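Proline iminopeptidase-related protein (Thermus thermophilus, PDB 2YYS) is of unknown function but belongs to the S33 peptidase family of alpha/beta hydrolases and may act as a peptidase. Local coordinates at residues E24-F29 / E51-V56; V94-L99 / Q118-I123; P220-V225 / L273-P278. All coordinates share one frame; numbering follows the deposited sequence.

Contact 1 (E24-F29 / E51-V56); sequences EGPALF and EGFRVV
Leu28 and Arg54 share the middle of three backbone hydrogen bonds that join strands 27-29 and 54-56 in parallel. Leu28 N donates to Arg54 O at 2.8 Å; Val56 N donates to Leu28 O and Arg54 N to Pro26 O, both at 2.9 Å. A CA-H...O contact from Ala27 CA to Arg54 O, 3.2 Å, adds to the ladder.

Two CH-pi contacts lie on opposite faces of the sheet. On the face of Leu28 and Val55, Leu28 CD1 sits over the Phe53 ring, 3.6 Å from its centroid, while Pro26 O lies at the ring edge. On the face of Ala27, Arg54 and Val56, the Phe29 ring leans across with CG beside its own backbone N (chi1 -78°), which sets its face against Val56 CB. Were Phe29 cut back to an alanine, Val56 would probably lose the ring that lies over it, and a gap is likely to open beside Leu88 of helix 78-91.

The strands belong to the beta-alpha-beta unit 27-31, 40-46, 54-58 of the alpha/beta hydrolase sheet.

Polar contacts gather at the Arg54 guanidinium, carried away from segment 24-29 by a fully extended chain. A water in the plane of the guanidinium accepts from Arg54 NH1 at 3.2 Å and donates to Gly25 O, while NH2 forms a salt bridge with Asp19.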
loop_
_atom_site.group_PDB
_atom_site.type_symbol
_atom_site.label_atom_id
_atom_site.label_comp_id
_atom_site.label_asym_id
_atom_site.label_seq_id
_atom_site.Cartn_x
_atom_site.Cartn_y
_atom_site.Cartn_z
ATOM N N GLU A 24 12.752 -19.331 -8.622
ATOM C CA GLU A 24 14.030 -18.715 -8.951
ATOM C C GLU A 24 13.849 -17.438 -9.784
ATOM O O GLU A 24 14.823 -16.779 -10.123
ATOM C CB GLU A 24 14.952 -19.750 -9.636
ATOM C CG GLU A 24 15.699 -20.615 -8.612
ATOM C CD GLU A 24 16.275 -21.939 -9.145
ATOM O OE1 GLU A 24 15.851 -22.441 -10.215
ATOM O OE2 GLU A 24 17.165 -22.499 -8.461
ATOM N N GLY A 25 12.602 -17.067 -10.071
ATOM C CA GLY A 25 12.312 -15.834 -10.786
ATOM C C GLY A 25 12.615 -14.594 -9.959
ATOM O O GLY A 25 12.825 -14.686 -8.750
ATOM N N PRO A 26 12.629 -13.430 -10.603
ATOM C CA PRO A 26 12.878 -12.166 -9.899
ATOM C C PRO A 26 11.761 -11.892 -8.904
ATOM O O PRO A 26 10.610 -12.060 -9.261
ATOM C CB PRO A 26 12.892 -11.125 -11.016
ATOM C CG PRO A 26 12.200 -11.756 -12.163
ATOM C CD PRO A 26 12.397 -13.235 -12.041
ATOM N N ALA A 27 12.104 -11.482 -7.689
ATOM C CA ALA A 27 11.162 -11.464 -6.585
ATOM C C ALA A 27 10.577 -10.073 -6.334
ATOM O O ALA A 27 11.296 -9.071 -6.394
ATOM C CB ALA A 27 11.838 -11.971 -5.347
ATOM N N LEU A 28 9.269 -10.035 -6.061
ATOM C CA LEU A 28 8.555 -8.834 -5.621
ATOM C C LEU A 28 7.781 -9.131 -4.368
ATOM O O LEU A 28 7.099 -10.154 -4.301
ATOM C CB LEU A 28 7.556 -8.378 -6.692
ATOM C CG LEU A 28 8.192 -8.032 -8.025
ATOM C CD1 LEU A 28 7.143 -7.856 -9.093
ATOM C CD2 LEU A 28 9.027 -6.762 -7.873
ATOM N N PHE A 29 7.883 -8.238 -3.384
ATOM C CA PHE A 29 7.085 -8.304 -2.178
ATOM C C PHE A 29 5.981 -7.258 -2.246
ATOM O O PHE A 29 6.217 -6.119 -2.663
ATOM C CB PHE A 29 7.975 -8.099 -0.952
ATOM C CG PHE A 29 8.761 -9.324 -0.590
ATOM C CD1 PHE A 29 8.470 -10.041 0.544
ATOM C CD2 PHE A 29 9.751 -9.792 -1.431
ATOM C CE1 PHE A 29 9.181 -11.188 0.861
ATOM C CE2 PHE A 29 10.460 -10.941 -1.118
ATOM C CZ PHE A 29 10.168 -11.639 0.018
ATOM N N GLU A 51 3.211 -12.547 -14.147
ATOM C CA GLU A 51 3.684 -13.897 -14.439
ATOM C C GLU A 51 5.178 -13.803 -14.755
ATOM O O GLU A 51 5.643 -12.803 -15.305
ATOM C CB GLU A 51 2.876 -14.529 -15.577
ATOM C CG GLU A 51 1.504 -15.018 -15.095
ATOM C CD GLU A 51 0.557 -15.399 -16.229
ATOM O OE1 GLU A 51 1.043 -15.701 -17.344
ATOM O OE2 GLU A 51 -0.679 -15.399 -15.998
ATOM N N GLY A 52 5.950 -14.795 -14.346
ATOM C CA GLY A 52 7.398 -14.668 -14.460
ATOM C C GLY A 52 8.056 -13.759 -13.415
ATOM O O GLY A 52 9.257 -13.470 -13.504
ATOM N N PHE A 53 7.296 -13.281 -12.437
ATOM C CA PHE A 53 7.895 -12.827 -11.191
ATOM C C PHE A 53 7.562 -13.857 -10.125
ATOM O O PHE A 53 6.560 -14.548 -10.212
ATOM C CB PHE A 53 7.356 -11.470 -10.759
ATOM C CG PHE A 53 7.899 -10.305 -11.540
ATOM C CD1 PHE A 53 9.087 -9.688 -11.165
ATOM C CD2 PHE A 53 7.202 -9.803 -12.627
ATOM C CE1 PHE A 53 9.568 -8.591 -11.870
ATOM C CE2 PHE A 53 7.683 -8.716 -13.341
ATOM C CZ PHE A 53 8.865 -8.107 -12.964
ATOM N N ARG A 54 8.429 -13.973 -9.134
ATOM C CA ARG A 54 8.063 -14.598 -7.883
ATOM C C ARG A 54 7.458 -13.504 -7.021
ATOM O O ARG A 54 8.149 -12.563 -6.622
ATOM C CB ARG A 54 9.285 -15.183 -7.201
ATOM C CG ARG A 54 8.979 -15.884 -5.899
ATOM C CD ARG A 54 10.189 -16.456 -5.261
ATOM N NE ARG A 54 9.889 -17.131 -4.013
ATOM C CZ ARG A 54 10.801 -17.660 -3.222
ATOM N NH1 ARG A 54 12.086 -17.596 -3.539
ATOM N NH2 ARG A 54 10.435 -18.259 -2.108
ATOM N N VAL A 55 6.167 -13.616 -6.743
ATOM C CA VAL A 55 5.454 -12.590 -6.012
ATOM C C VAL A 55 5.031 -13.122 -4.639
ATOM O O VAL A 55 4.350 -14.148 -4.524
ATOM C CB VAL A 55 4.216 -12.116 -6.774
ATOM C CG1 VAL A 55 3.642 -10.883 -6.112
ATOM C CG2 VAL A 55 4.552 -11.835 -8.211
ATOM N N VAL A 56 5.423 -12.391 -3.610
ATOM C CA VAL A 56 5.099 -12.746 -2.246
ATOM C C VAL A 56 4.022 -11.777 -1.765
ATOM O O VAL A 56 4.313 -10.623 -1.385
ATOM C CB VAL A 56 6.362 -12.687 -1.362
ATOM C CG1 VAL A 56 6.048 -13.116 0.055
ATOM C CG2 VAL A 56 7.436 -13.561 -1.946
HETATM O O HOH W 1 13.348 -16.046 -6.034
#

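Contact 2 (V94-L99 / Q118-I123); sequences VERFGL and QAEGAI
Phe97 and Ala119 pair where strands 97-99 and 119-123 begin to run in parallel, and from here inward the contact is close. Phe97 N donates to Gln118 O at 3.2 Å, and Phe97 O accepts from Glu120 N at 2.8 Å. Beyond this pair the register slips by one residue, a beta bulge at Glu120 and Gly121, so that Leu99 lies opposite Ala122. Leu99 is held at both its N and its O: the N donates to Gly121 O over a bent bond (137° at the hydrogen), and the O accepts from Ile123 N.

On the face carrying Phe97, Leu99, Ala119 and Ala122, Phe97 CG stands between the backbone N and the carbonyl carbon (chi1 53°), which turns the ring back over the start of the neighbouring strand. One ring face receives Gln118 O and Ala119 CA, both toward its rim, and CE1 touches Ala119 CB at 4.0 Å. Leu99 CB rests against Ala122 CB at 3.8 Å, with Val112 and Leu113 of helix 105-115 packing onto this same patch.

The outer end is looser: Glu95, Arg96 and Glu120 are exposed to solvent, their charged ends loosely placed. The Arg96 chain crosses Glu120 at a slant, its CB 3.5 Å from Glu120 CD, but Arg96 NE stays 4.2 Å from Glu120 OE2. Arg96 NH1 makes a long salt bridge (3.6 Å) with Glu95 OE1 of its own segment. Gln118 CB closely touches Glu95 O at 3.3 Å.

Two parallel strands joined through helix 105-115 form a beta-alpha-beta crossover in the central sheet of the alpha/beta hydrolase fold.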
loop_
_atom_site.group_PDB
_atom_site.type_symbol
_atom_site.label_atom_id
_atom_site.label_comp_id
_atom_site.label_asym_id
_atom_site.label_seq_id
_atom_site.Cartn_x
_atom_site.Cartn_y
_atom_site.Cartn_z
ATOM N N VAL A 94 14.973 -15.415 -0.016
ATOM C CA VAL A 94 15.085 -14.394 -1.055
ATOM C C VAL A 94 16.089 -13.340 -0.578
ATOM O O VAL A 94 15.932 -12.783 0.505
ATOM C CB VAL A 94 13.721 -13.732 -1.334
ATOM C CG1 VAL A 94 13.852 -12.631 -2.380
ATOM C CG2 VAL A 94 12.694 -14.777 -1.783
ATOM N N GLU A 95 17.108 -13.065 -1.386
ATOM C CA GLU A 95 18.171 -12.131 -1.005
ATOM C C GLU A 95 17.885 -10.710 -1.454
ATOM O O GLU A 95 18.023 -9.776 -0.685
ATOM C CB GLU A 95 19.487 -12.540 -1.635
ATOM C CG GLU A 95 20.262 -13.601 -0.885
ATOM C CD GLU A 95 21.526 -13.929 -1.645
ATOM O OE1 GLU A 95 22.488 -13.133 -1.545
ATOM O OE2 GLU A 95 21.516 -14.932 -2.394
ATOM N N ARG A 96 17.526 -10.562 -2.718
ATOM C CA ARG A 96 17.195 -9.261 -3.293
ATOM C C ARG A 96 15.773 -9.327 -3.859
ATOM O O ARG A 96 15.319 -10.376 -4.294
ATOM C CB ARG A 96 18.199 -8.895 -4.392
ATOM C CG ARG A 96 19.635 -8.602 -3.881
ATOM C CD ARG A 96 20.693 -8.435 -4.999
ATOM N NE ARG A 96 20.964 -9.730 -5.611
ATOM C CZ ARG A 96 21.775 -10.665 -5.101
ATOM N NH1 ARG A 96 22.441 -10.443 -3.974
ATOM N NH2 ARG A 96 21.921 -11.833 -5.723
ATOM N N PHE A 97 15.079 -8.199 -3.863
ATOM C CA PHE A 97 13.675 -8.156 -4.282
ATOM C C PHE A 97 13.243 -6.727 -4.566
ATOM O O PHE A 97 13.808 -5.804 -4.011
ATOM C CB PHE A 97 12.794 -8.737 -3.177
ATOM C CG PHE A 97 13.022 -8.101 -1.841
ATOM C CD1 PHE A 97 12.359 -6.938 -1.497
ATOM C CD2 PHE A 97 13.913 -8.658 -0.933
ATOM C CE1 PHE A 97 12.570 -6.339 -0.275
ATOM C CE2 PHE A 97 14.121 -8.077 0.297
ATOM C CZ PHE A 97 13.460 -6.902 0.623
ATOM N N GLY A 98 12.251 -6.558 -5.435
ATOM C CA GLY A 98 11.527 -5.300 -5.555
ATOM C C GLY A 98 10.281 -5.256 -4.687
ATOM O O GLY A 98 9.915 -6.235 -4.026
ATOM N N LEU A 99 9.631 -4.102 -4.696
ATOM C CA LEU A 99 8.448 -3.869 -3.892
ATOM C C LEU A 99 7.310 -3.314 -4.737
ATOM O O LEU A 99 7.524 -2.475 -5.606
ATOM C CB LEU A 99 8.767 -2.875 -2.789
ATOM C CG LEU A 99 9.826 -3.320 -1.784
ATOM C CD1 LEU A 99 10.440 -2.134 -1.094
ATOM C CD2 LEU A 99 9.231 -4.237 -0.754
ATOM N N GLN A 118 19.120 -4.518 -0.067
ATOM C CA GLN A 118 18.505 -5.710 -0.661
ATOM C C GLN A 118 17.260 -5.375 -1.488
ATOM O O GLN A 118 16.931 -6.094 -2.420
ATOM C CB GLN A 118 18.086 -6.712 0.424
ATOM C CG GLN A 118 19.226 -7.302 1.227
ATOM C CD GLN A 118 19.451 -6.571 2.540
ATOM O OE1 GLN A 118 19.357 -5.345 2.599
ATOM N NE2 GLN A 118 19.750 -7.319 3.589
ATOM N N ALA A 119 16.549 -4.316 -1.105
ATOM C CA ALA A 119 15.409 -3.835 -1.882
ATOM C C ALA A 119 15.893 -3.090 -3.128
ATOM O O ALA A 119 16.587 -2.100 -3.021
ATOM C CB ALA A 119 14.553 -2.945 -1.035
ATOM N N GLU A 120 15.506 -3.562 -4.304
ATOM C CA GLU A 120 16.101 -3.126 -5.566
ATOM C C GLU A 120 15.295 -2.044 -6.287
ATOM O O GLU A 120 15.796 -1.405 -7.210
ATOM C CB GLU A 120 16.260 -4.329 -6.484
ATOM C CG GLU A 120 17.182 -5.401 -5.922
ATOM C CD GLU A 120 17.410 -6.539 -6.907
ATOM O OE1 GLU A 120 16.424 -7.211 -7.268
ATOM O OE2 GLU A 120 18.572 -6.757 -7.326
ATOM N N GLY A 121 14.056 -1.840 -5.854
ATOM C CA GLY A 121 13.184 -0.847 -6.456
ATOM C C GLY A 121 11.753 -0.960 -5.952
ATOM O O GLY A 121 11.437 -1.833 -5.145
ATOM N N ALA A 122 10.874 -0.083 -6.423
ATOM C CA ALA A 122 9.482 -0.133 -5.997
ATOM C C ALA A 122 8.535 0.545 -6.960
ATOM O O ALA A 122 8.909 1.467 -7.683
ATOM C CB ALA A 122 9.318 0.463 -4.590
ATOM N N ILE A 123 7.308 0.046 -6.973
ATOM C CA ILE A 123 6.192 0.710 -7.602
ATOM C C ILE A 123 5.227 1.050 -6.474
ATOM O O ILE A 123 4.760 0.160 -5.748
ATOM C CB ILE A 123 5.536 -0.198 -8.671
ATOM C CG1 ILE A 123 6.561 -0.530 -9.757
ATOM C CG2 ILE A 123 4.332 0.498 -9.281
ATOM C CD1 ILE A 123 6.114 -1.571 -10.796
#

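Contact 3 (P220-V225 / L273-P278); sequences PLYVLV and LAALVP
Pro220 and Ala275 make the closest approach between the start of strand 221-225 and segment 273-278, at the C-terminal end of helix 262-274. Pro220 CB lies 3.4 Å from Ala275 O, and the next atom of the ring, CG, comes to 3.7 Å from Leu276 O. The same CG also meets Pro278 CD at 3.8 Å; the two proline side chains cross at about a right angle, so that Pro220 CG meets the CG-CD edge of the other ring. Two residues along the strand, Tyr222 offers CE1 to Ala275 CB at 3.6 Å, the methyl standing obliquely to the ring. Leu276 adds a more distant touch: with CG beside its own backbone N (chi1 -73°), it brings CD2 within 4.0 Å of Pro220 O.

All of these contacts are van der Waals in kind, and the shape of the two backbones sets them up. A type I beta turn from Ala274 to Val277 brings Ala275 and Leu276 against the strand, with Pro278 following. The weak bond from Val277 N to Ala274 O spans the turn; just before it, Leu276 N donates to Leu273 O at 3.1 Å. The alternation of the strand directs Pro220 and Tyr222 toward the turn, whereas Leu221, between them, points away. At the other side of the tyrosine, Leu224 CD1 lies in the plane of the ring at its edge.

Further out, Pro220 and Tyr222 are hydrogen-bonded through their backbones to Ala122 of strand 119-125, and Leu276 packs on Ile123 of that strand. Tyr222 also rests on Glu271 and Ala272 of helix 262-274 and on Arg248 of strand 247-250, which places the contact where helix 262-274 packs against one face of the central sheet.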
loop_
_atom_site.group_PDB
_atom_site.type_symbol
_atom_site.label_atom_id
_atom_site.label_comp_id
_atom_site.label_asym_id
_atom_site.label_seq_id
_atom_site.Cartn_x
_atom_site.Cartn_y
_atom_site.Cartn_z
ATOM N N PRO A 220 15.332 2.437 -9.198
ATOM C CA PRO A 220 14.083 2.651 -9.937
ATOM C C PRO A 220 12.840 2.662 -9.045
ATOM O O PRO A 220 12.596 1.727 -8.294
ATOM C CB PRO A 220 14.031 1.472 -10.914
ATOM C CG PRO A 220 15.135 0.573 -10.568
ATOM C CD PRO A 220 16.058 1.240 -9.651
ATOM N N LEU A 221 12.066 3.733 -9.173
ATOM C CA LEU A 221 10.890 3.994 -8.365
ATOM C C LEU A 221 9.841 4.620 -9.291
ATOM O O LEU A 221 10.165 5.507 -10.082
ATOM C CB LEU A 221 11.280 4.956 -7.240
ATOM C CG LEU A 221 10.598 4.956 -5.874
ATOM C CD1 LEU A 221 10.532 3.600 -5.276
ATOM C CD2 LEU A 221 11.372 5.861 -4.928
ATOM N N TYR A 222 8.599 4.162 -9.197
ATOM C CA TYR A 222 7.511 4.665 -10.031
ATOM C C TYR A 222 6.299 4.934 -9.153
ATOM O O TYR A 222 6.026 4.185 -8.218
ATOM C CB TYR A 222 7.121 3.620 -11.085
ATOM C CG TYR A 222 7.338 4.024 -12.525
ATOM C CD1 TYR A 222 8.627 4.117 -13.040
ATOM C CD2 TYR A 222 6.253 4.292 -13.381
ATOM C CE1 TYR A 222 8.849 4.473 -14.371
ATOM C CE2 TYR A 222 6.459 4.657 -14.726
ATOM C CZ TYR A 222 7.768 4.746 -15.215
ATOM O OH TYR A 222 8.023 5.097 -16.536
ATOM N N VAL A 223 5.567 5.987 -9.479
ATOM C CA VAL A 223 4.333 6.317 -8.804
ATOM C C VAL A 223 3.195 6.225 -9.817
ATOM O O VAL A 223 3.252 6.836 -10.880
ATOM C CB VAL A 223 4.370 7.728 -8.191
ATOM C CG1 VAL A 223 3.032 8.073 -7.573
ATOM C CG2 VAL A 223 5.492 7.839 -7.146
ATOM N N LEU A 224 2.186 5.435 -9.472
ATOM C CA LEU A 224 0.953 5.299 -10.244
ATOM C C LEU A 224 -0.191 5.664 -9.332
ATOM O O LEU A 224 -0.289 5.139 -8.225
ATOM C CB LEU A 224 0.733 3.854 -10.693
ATOM C CG LEU A 224 1.315 3.357 -12.006
ATOM C CD1 LEU A 224 2.806 3.473 -12.017
ATOM C CD2 LEU A 224 0.899 1.902 -12.227
ATOM N N VAL A 225 -1.070 6.536 -9.797
ATOM C CA VAL A 225 -2.156 7.022 -8.961
ATOM C C VAL A 225 -3.363 7.425 -9.803
ATOM O O VAL A 225 -3.233 7.810 -10.958
ATOM C CB VAL A 225 -1.655 8.206 -8.092
ATOM C CG1 VAL A 225 -1.303 9.411 -8.959
ATOM C CG2 VAL A 225 -2.666 8.580 -7.015
ATOM N N LEU A 273 6.809 -1.785 -14.432
ATOM C CA LEU A 273 7.521 -3.042 -14.229
ATOM C C LEU A 273 8.773 -3.123 -15.095
ATOM O O LEU A 273 9.816 -3.537 -14.624
ATOM C CB LEU A 273 6.635 -4.239 -14.544
ATOM C CG LEU A 273 5.501 -4.513 -13.568
ATOM C CD1 LEU A 273 4.532 -5.472 -14.227
ATOM C CD2 LEU A 273 6.017 -5.078 -12.239
ATOM N N ALA A 274 8.647 -2.747 -16.366
ATOM C CA ALA A 274 9.775 -2.749 -17.299
ATOM C C ALA A 274 10.888 -1.813 -16.827
ATOM O O ALA A 274 12.061 -2.132 -16.968
ATOM C CB ALA A 274 9.313 -2.363 -18.717
ATOM N N ALA A 275 10.511 -0.685 -16.235
ATOM C CA ALA A 275 11.470 0.295 -15.726
ATOM C C ALA A 275 12.229 -0.152 -14.476
ATOM O O ALA A 275 13.163 0.522 -14.052
ATOM C CB ALA A 275 10.769 1.625 -15.448
ATOM N N LEU A 276 11.837 -1.276 -13.886
ATOM C CA LEU A 276 12.526 -1.800 -12.707
ATOM C C LEU A 276 13.884 -2.405 -13.070
ATOM O O LEU A 276 14.675 -2.707 -12.192
ATOM C CB LEU A 276 11.659 -2.843 -11.992
ATOM C CG LEU A 276 10.437 -2.337 -11.215
ATOM C CD1 LEU A 276 9.704 -3.519 -10.602
ATOM C CD2 LEU A 276 10.778 -1.322 -10.114
ATOM N N VAL A 277 14.155 -2.560 -14.359
ATOM C CA VAL A 277 15.433 -3.085 -14.825
ATOM C C VAL A 277 16.080 -2.111 -15.828
ATOM O O VAL A 277 16.155 -2.384 -17.019
ATOM C CB VAL A 277 15.265 -4.490 -15.464
ATOM C CG1 VAL A 277 16.573 -5.242 -15.389
ATOM C CG2 VAL A 277 14.143 -5.300 -14.774
ATOM N N PRO A 278 16.554 -0.971 -15.345
ATOM C CA PRO A 278 17.157 0.038 -16.232
ATOM C C PRO A 278 18.490 -0.385 -16.881
ATOM O O PRO A 278 18.865 0.192 -17.899
ATOM C CB PRO A 278 17.360 1.241 -15.307
ATOM C CG PRO A 278 17.478 0.654 -13.957
ATOM C CD PRO A 278 16.570 -0.546 -13.937
#

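From the N terminus, contact 1 closes the loop that runs from strand 27-31 through helix 40-46 to strand 54-58. Contact 2 follows after helix 78-91 and closes the shorter excursion through helix 105-115. Contact 3 spans the longest interval, from strand 221-226 to the end of helix 262-274. The three loops come in series and neither nest nor cross. In space they meet through the sheet: Ala27 and Phe29 are hydrogen-bonded through their backbones to Gly98 between contacts 1 and 2, and Ala122 likewise to Pro220 and Tyr222 between contacts 2 and 3. Leu273 and Leu276 reach back to Phe53 and Leu28, bringing the C-terminal region against the first crossover.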